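Local coordinates for protein alpha-fucosidase (Bifidobacterium bifidum, PDB 2EAB) that probably releases alpha-1,2-linked L-fucose from glycans by hydrolysis as a glycoside hydrolase family 95 enzyme, of which this chain is the catalytic fragment, at residues G736-Y742 with P803-W809; I725-I729 with L744-Q748. All coordinates share one frame; numbering follows the deposited sequence.

Overall arrangement
Both contacts use helix 738-751, and their centres lie about 12 Å apart. Contact 1 holds the start of this helix against the loop 803-809, between strands 799-801 and 812-819. It is partly buried and mixes polar bonds, waters and ring packing. It joins sequence of the family 95 catalytic region to sequence of the C-terminal region. Contact 2 lies deeper, about 16 Å from the centre of the chain against 23 Å for contact 1. There helix 722-734 packs against later turns of helix 738-751, all six touching residues are buried, and no hydrogen bond crosses. The two contacts touch where Thr741 CG2 meets Ile729 O at 3.4 Å.

Contact 1: residues G736-Y742 with P803-W809; sequences GDGNTTY and PALPDAW
Asn739 and Asp807 meet through two hydrogen bonds. Asp807 N donates to Asn739 OD1 at 2.9 Å, and the donor lies nearly in line with the amide C=O (161°). Asn739 ND2 returns a bond to Asp807 OD2 at 3.0 Å. The amide and carboxylate planes are turned 74° apart. OD2 lies close to the amide plane, but the N-H meets it from above the carboxylate. Water 3 also donates to Asn739 OD1 and accepts from Ala808 N. Deeper in, Tyr742 faces the type I turn from Pro806 to Trp809. Its CG is anti to the backbone N (chi1 172°), which carries the ring out over the turn. Ala808 CB sits over one ring face in a CH-pi contact, 4.0 Å from the Tyr742 ring centroid. Trp809 approaches the same ring obliquely, with NE1 3.6 Å from Tyr742 CE1. Pro806 lies athwart the Tyr742 side chain, with Pro806 CB 3.5 Å from Tyr742 CB. Gly738 CA lies 3.2 Å from Ala804 O. A CB on Gly738 would clash with this carbonyl. Water 2 links Gly738 N to Leu805 O. Tyr742 OH and Trp809 NE1 both bond to Glu372, which ties the two ring systems to helix 365-386. The contact joins the start of helix 738-751, in the family 95 catalytic region, to the loop between strands 799-801 and 812-819 in the C-terminal region. The chemistry implies a divided joint: amide, carboxylate and waters fix the more exposed side, while the aromatic side is apolar and has its polar atoms bonded to a shared carboxylate.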
loop_
_atom_site.group_PDB
_atom_site.type_symbol
_atom_site.label_atom_id
_atom_site.label_comp_id
_atom_site.label_asym_id
_atom_site.label_seq_id
_atom_site.Cartn_x
_atom_site.Cartn_y
_atom_site.Cartn_z
ATOM N N GLY A 736 10.287 -6.339 19.067
ATOM C CA GLY A 736 9.857 -7.405 19.967
ATOM C C GLY A 736 8.961 -6.950 21.110
ATOM O O GLY A 736 8.459 -7.784 21.869
ATOM N N ASP A 737 8.754 -5.640 21.240
ATOM C CA ASP A 737 7.899 -5.107 22.303
ATOM C C ASP A 737 6.440 -5.142 21.845
ATOM O O ASP A 737 5.909 -4.153 21.325
ATOM C CB ASP A 737 8.338 -3.686 22.684
ATOM C CG ASP A 737 7.568 -3.114 23.874
ATOM O OD1 ASP A 737 6.551 -3.700 24.297
ATOM O OD2 ASP A 737 7.986 -2.044 24.371
ATOM N N GLY A 738 5.802 -6.291 22.048
ATOM C CA GLY A 738 4.409 -6.483 21.665
ATOM C C GLY A 738 3.439 -5.612 22.437
ATOM O O GLY A 738 2.402 -5.232 21.907
ATOM N N ASN A 739 3.761 -5.300 23.690
ATOM C CA ASN A 739 2.886 -4.452 24.496
ATOM C C ASN A 739 2.786 -3.031 23.948
ATOM O O ASN A 739 1.686 -2.512 23.773
ATOM C CB ASN A 739 3.325 -4.457 25.960
ATOM C CG ASN A 739 3.078 -5.794 26.632
ATOM O OD1 ASN A 739 2.208 -6.560 26.220
ATOM N ND2 ASN A 739 3.845 -6.079 27.678
ATOM N N THR A 740 3.929 -2.418 23.657
ATOM C CA THR A 740 3.927 -1.081 23.073
ATOM C C THR A 740 3.285 -1.106 21.685
ATOM O O THR A 740 2.511 -0.209 21.340
ATOM C CB THR A 740 5.339 -0.472 23.029
ATOM O OG1 THR A 740 5.856 -0.422 24.362
ATOM C CG2 THR A 740 5.305 0.941 22.469
ATOM N N THR A 741 3.591 -2.139 20.899
ATOM C CA THR A 741 3.014 -2.285 19.563
ATOM C C THR A 741 1.494 -2.346 19.643
ATOM O O THR A 741 0.795 -1.639 18.906
ATOM C CB THR A 741 3.546 -3.536 18.838
ATOM O OG1 THR A 741 4.974 -3.500 18.809
ATOM C CG2 THR A 741 3.041 -3.576 17.407
ATOM N N TYR A 742 0.987 -3.187 20.543
ATOM C CA TYR A 742 -0.449 -3.302 20.740
ATOM C C TYR A 742 -1.081 -1.979 21.180
ATOM O O TYR A 742 -2.163 -1.615 20.721
ATOM C CB TYR A 742 -0.795 -4.410 21.744
ATOM C CG TYR A 742 -2.257 -4.397 22.077
ATOM C CD1 TYR A 742 -3.200 -4.831 21.150
ATOM C CD2 TYR A 742 -2.707 -3.885 23.290
ATOM C CE1 TYR A 742 -4.555 -4.786 21.429
ATOM C CE2 TYR A 742 -4.062 -3.837 23.585
ATOM C CZ TYR A 742 -4.980 -4.283 22.648
ATOM O OH TYR A 742 -6.322 -4.228 22.925
ATOM N N PRO A 803 7.049 -13.036 17.470
ATOM C CA PRO A 803 8.160 -12.176 17.884
ATOM C C PRO A 803 7.770 -10.971 18.744
ATOM O O PRO A 803 8.618 -10.425 19.439
ATOM C CB PRO A 803 8.733 -11.695 16.551
ATOM C CG PRO A 803 7.547 -11.695 15.640
ATOM C CD PRO A 803 6.763 -12.904 16.029
ATOM N N ALA A 804 6.511 -10.550 18.683
ATOM C CA ALA A 804 6.059 -9.385 19.445
ATOM C C ALA A 804 4.598 -9.565 19.836
ATOM O O ALA A 804 3.724 -8.766 19.486
ATOM C CB ALA A 804 6.284 -8.091 18.659
ATOM N N LEU A 805 4.352 -10.640 20.580
ATOM C CA LEU A 805 3.011 -10.997 21.003
ATOM C C LEU A 805 2.602 -10.147 22.203
ATOM O O LEU A 805 3.285 -10.152 23.228
ATOM C CB LEU A 805 2.954 -12.479 21.367
ATOM C CG LEU A 805 1.623 -13.010 21.900
ATOM C CD1 LEU A 805 0.573 -13.050 20.802
ATOM C CD2 LEU A 805 1.822 -14.383 22.509
ATOM N N PRO A 806 1.493 -9.398 22.076
ATOM C CA PRO A 806 1.045 -8.583 23.202
ATOM C C PRO A 806 0.523 -9.433 24.349
ATOM O O PRO A 806 -0.126 -10.455 24.117
ATOM C CB PRO A 806 -0.119 -7.773 22.612
ATOM C CG PRO A 806 -0.001 -7.907 21.133
ATOM C CD PRO A 806 0.613 -9.241 20.905
ATOM N N ASP A 807 0.789 -8.999 25.578
ATOM C CA ASP A 807 0.218 -9.655 26.754
ATOM C C ASP A 807 -1.314 -9.616 26.723
ATOM O O ASP A 807 -1.971 -10.478 27.310
ATOM C CB ASP A 807 0.741 -9.021 28.049
ATOM C CG ASP A 807 2.237 -9.227 28.252
ATOM O OD1 ASP A 807 2.842 -10.095 27.587
ATOM O OD2 ASP A 807 2.818 -8.509 29.094
ATOM N N ALA A 808 -1.872 -8.626 26.022
ATOM C CA ALA A 808 -3.320 -8.489 25.851
ATOM C C ALA A 808 -3.948 -9.673 25.107
ATOM O O ALA A 808 -5.145 -9.938 25.252
ATOM C CB ALA A 808 -3.646 -7.182 25.135
ATOM N N TRP A 809 -3.144 -10.369 24.303
ATOM C CA TRP A 809 -3.612 -11.534 23.561
ATOM C C TRP A 809 -2.981 -12.795 24.155
ATOM O O TRP A 809 -2.058 -13.374 23.581
ATOM C CB TRP A 809 -3.273 -11.414 22.069
ATOM C CG TRP A 809 -3.794 -10.178 21.370
ATOM C CD1 TRP A 809 -4.783 -9.328 21.795
ATOM C CD2 TRP A 809 -3.377 -9.694 20.091
ATOM N NE1 TRP A 809 -4.985 -8.329 20.866
ATOM C CE2 TRP A 809 -4.135 -8.533 19.810
ATOM C CE3 TRP A 809 -2.433 -10.130 19.153
ATOM C CZ2 TRP A 809 -3.971 -7.800 18.630
ATOM C CZ3 TRP A 809 -2.268 -9.400 17.984
ATOM C CH2 TRP A 809 -3.036 -8.248 17.733
HETATM O O HOH W 1 8.681 -10.421 22.533
HETATM O O HOH W 2 5.806 -9.016 23.272
HETATM O O HOH W 3 -0.471 -6.054 25.599
#

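Contact 2: residues I725-I729 with L744-Q748; sequences IGQRI and LVELQ
Ile725 and Ile729, one turn apart on helix 722-734, pack against Leu744, Val745 and Gln748 of helix 738-751. Most of the contact is apolar. Ile725 CD1 meets Leu744 CD2 at 3.7 Å, the two side chains crossing at a slant. Ile729 and Leu744 run past each other in opposite directions, with Ile729 CG1 3.7 Å from Leu744 CB. Ile729 CG1 is anti to the carbonyl carbon (chi1 -66°), and from there CD1 extends across to Val745 and Gln748. The other branch, Ile729 CG2, touches Val745 CG2 at 3.9 Å. Leu744 CD1 rests near the backbone carbonyl of Arg728.

Apolar carbon also meets the polar side chain of Gln748. CG of Gln748 is anti to the backbone N (chi1 -178°) and the chain runs on extended, with its methylenes against Ile725: Gln748 CG is 3.7 Å from Ile725 CG2. Ile729 CD1 comes across it roughly perpendicular, 3.4 Å from Gln748 OE1. Cutting Ile725 back to an alanine is likely to open a gap beside Leu744 CD2 and leave the methylenes of Gln748 with less to pack on. The polar end of Gln748 is satisfied beyond the pair: OE1 accepts from Asn772, and NE2 bonds to Gly768 O and Asp759. Likewise Arg728 turns its guanidinium away to Arg678 O.

No hydrogen bond joins the two segments. Their axes approach to 9.7 Å, and their directions differ by 163°. This is an antiparallel helical hairpin, consistent with the (alpha/alpha)6 barrel of family 95 catalytic domains, which is built from such hairpins.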
loop_
_atom_site.group_PDB
_atom_site.type_symbol
_atom_site.label_atom_id
_atom_site.label_comp_id
_atom_site.label_asym_id
_atom_site.label_seq_id
_atom_site.Cartn_x
_atom_site.Cartn_y
_atom_site.Cartn_z
ATOM N N ILE A 725 1.077 6.517 12.294
ATOM C CA ILE A 725 0.719 5.431 13.201
ATOM C C ILE A 725 0.994 4.061 12.560
ATOM O O ILE A 725 1.480 3.150 13.234
ATOM C CB ILE A 725 -0.723 5.568 13.785
ATOM C CG1 ILE A 725 -0.890 4.682 15.024
ATOM C CG2 ILE A 725 -1.795 5.261 12.746
ATOM C CD1 ILE A 725 -0.024 5.092 16.190
ATOM N N GLY A 726 0.725 3.932 11.263
ATOM C CA GLY A 726 1.042 2.692 10.545
ATOM C C GLY A 726 2.518 2.348 10.628
ATOM O O GLY A 726 2.884 1.204 10.923
ATOM N N GLN A 727 3.374 3.336 10.387
ATOM C CA GLN A 727 4.815 3.134 10.488
ATOM C C GLN A 727 5.241 2.762 11.909
ATOM O O GLN A 727 6.063 1.860 12.115
ATOM C CB GLN A 727 5.565 4.385 10.040
ATOM C CG GLN A 727 7.070 4.240 10.161
ATOM C CD GLN A 727 7.817 5.509 9.843
ATOM O OE1 GLN A 727 7.229 6.597 9.768
ATOM N NE2 GLN A 727 9.125 5.387 9.654
ATOM N N ARG A 728 4.679 3.455 12.893
ATOM C CA ARG A 728 5.059 3.217 14.281
ATOM C C ARG A 728 4.681 1.819 14.762
ATOM O O ARG A 728 5.470 1.172 15.448
ATOM C CB ARG A 728 4.515 4.308 15.203
ATOM C CG ARG A 728 5.217 5.632 14.973
ATOM C CD ARG A 728 4.558 6.775 15.700
ATOM N NE ARG A 728 5.052 8.058 15.211
ATOM C CZ ARG A 728 4.923 9.206 15.868
ATOM N NH1 ARG A 728 4.326 9.240 17.056
ATOM N NH2 ARG A 728 5.396 10.325 15.341
ATOM N N ILE A 729 3.496 1.342 14.392
ATOM C CA ILE A 729 3.092 -0.025 14.737
ATOM C C ILE A 729 4.103 -1.043 14.197
ATOM O O ILE A 729 4.593 -1.899 14.939
ATOM C CB ILE A 729 1.668 -0.343 14.224
ATOM C CG1 ILE A 729 0.633 0.525 14.947
ATOM C CG2 ILE A 729 1.327 -1.820 14.430
ATOM C CD1 ILE A 729 -0.716 0.571 14.249
ATOM N N LEU A 744 -0.150 0.912 20.386
ATOM C CA LEU A 744 -0.247 1.741 19.187
ATOM C C LEU A 744 -1.412 1.322 18.291
ATOM O O LEU A 744 -2.072 2.177 17.703
ATOM C CB LEU A 744 1.079 1.766 18.418
ATOM C CG LEU A 744 2.202 2.528 19.131
ATOM C CD1 LEU A 744 3.537 2.134 18.543
ATOM C CD2 LEU A 744 2.012 4.048 19.075
ATOM N N VAL A 745 -1.674 0.018 18.195
ATOM C CA VAL A 745 -2.869 -0.467 17.502
ATOM C C VAL A 745 -4.129 0.103 18.164
ATOM O O VAL A 745 -5.023 0.603 17.483
ATOM C CB VAL A 745 -2.928 -2.014 17.454
ATOM C CG1 VAL A 745 -4.274 -2.492 16.917
ATOM C CG2 VAL A 745 -1.797 -2.573 16.597
ATOM N N GLU A 746 -4.175 0.055 19.495
ATOM C CA GLU A 746 -5.289 0.621 20.257
ATOM C C GLU A 746 -5.487 2.089 19.918
ATOM O O GLU A 746 -6.613 2.540 19.705
ATOM C CB GLU A 746 -5.020 0.524 21.751
ATOM C CG GLU A 746 -5.265 -0.807 22.396
ATOM C CD GLU A 746 -5.105 -0.717 23.903
ATOM O OE1 GLU A 746 -4.065 -0.201 24.364
ATOM O OE2 GLU A 746 -6.025 -1.152 24.629
ATOM N N LEU A 747 -4.383 2.828 19.882
ATOM C CA LEU A 747 -4.443 4.254 19.591
ATOM C C LEU A 747 -4.901 4.536 18.165
ATOM O O LEU A 747 -5.643 5.494 17.941
ATOM C CB LEU A 747 -3.111 4.938 19.897
ATOM C CG LEU A 747 -2.781 5.086 21.390
ATOM C CD1 LEU A 747 -1.319 5.452 21.602
ATOM C CD2 LEU A 747 -3.702 6.096 22.076
ATOM N N GLN A 748 -4.476 3.710 17.205
ATOM C CA GLN A 748 -4.959 3.849 15.832
ATOM C C GLN A 748 -6.470 3.649 15.760
ATOM O O GLN A 748 -7.178 4.423 15.113
ATOM C CB GLN A 748 -4.256 2.882 14.877
ATOM C CG GLN A 748 -4.731 3.064 13.431
ATOM C CD GLN A 748 -4.102 2.099 12.451
ATOM O OE1 GLN A 748 -3.751 0.975 12.802
ATOM N NE2 GLN A 748 -3.975 2.532 11.200
#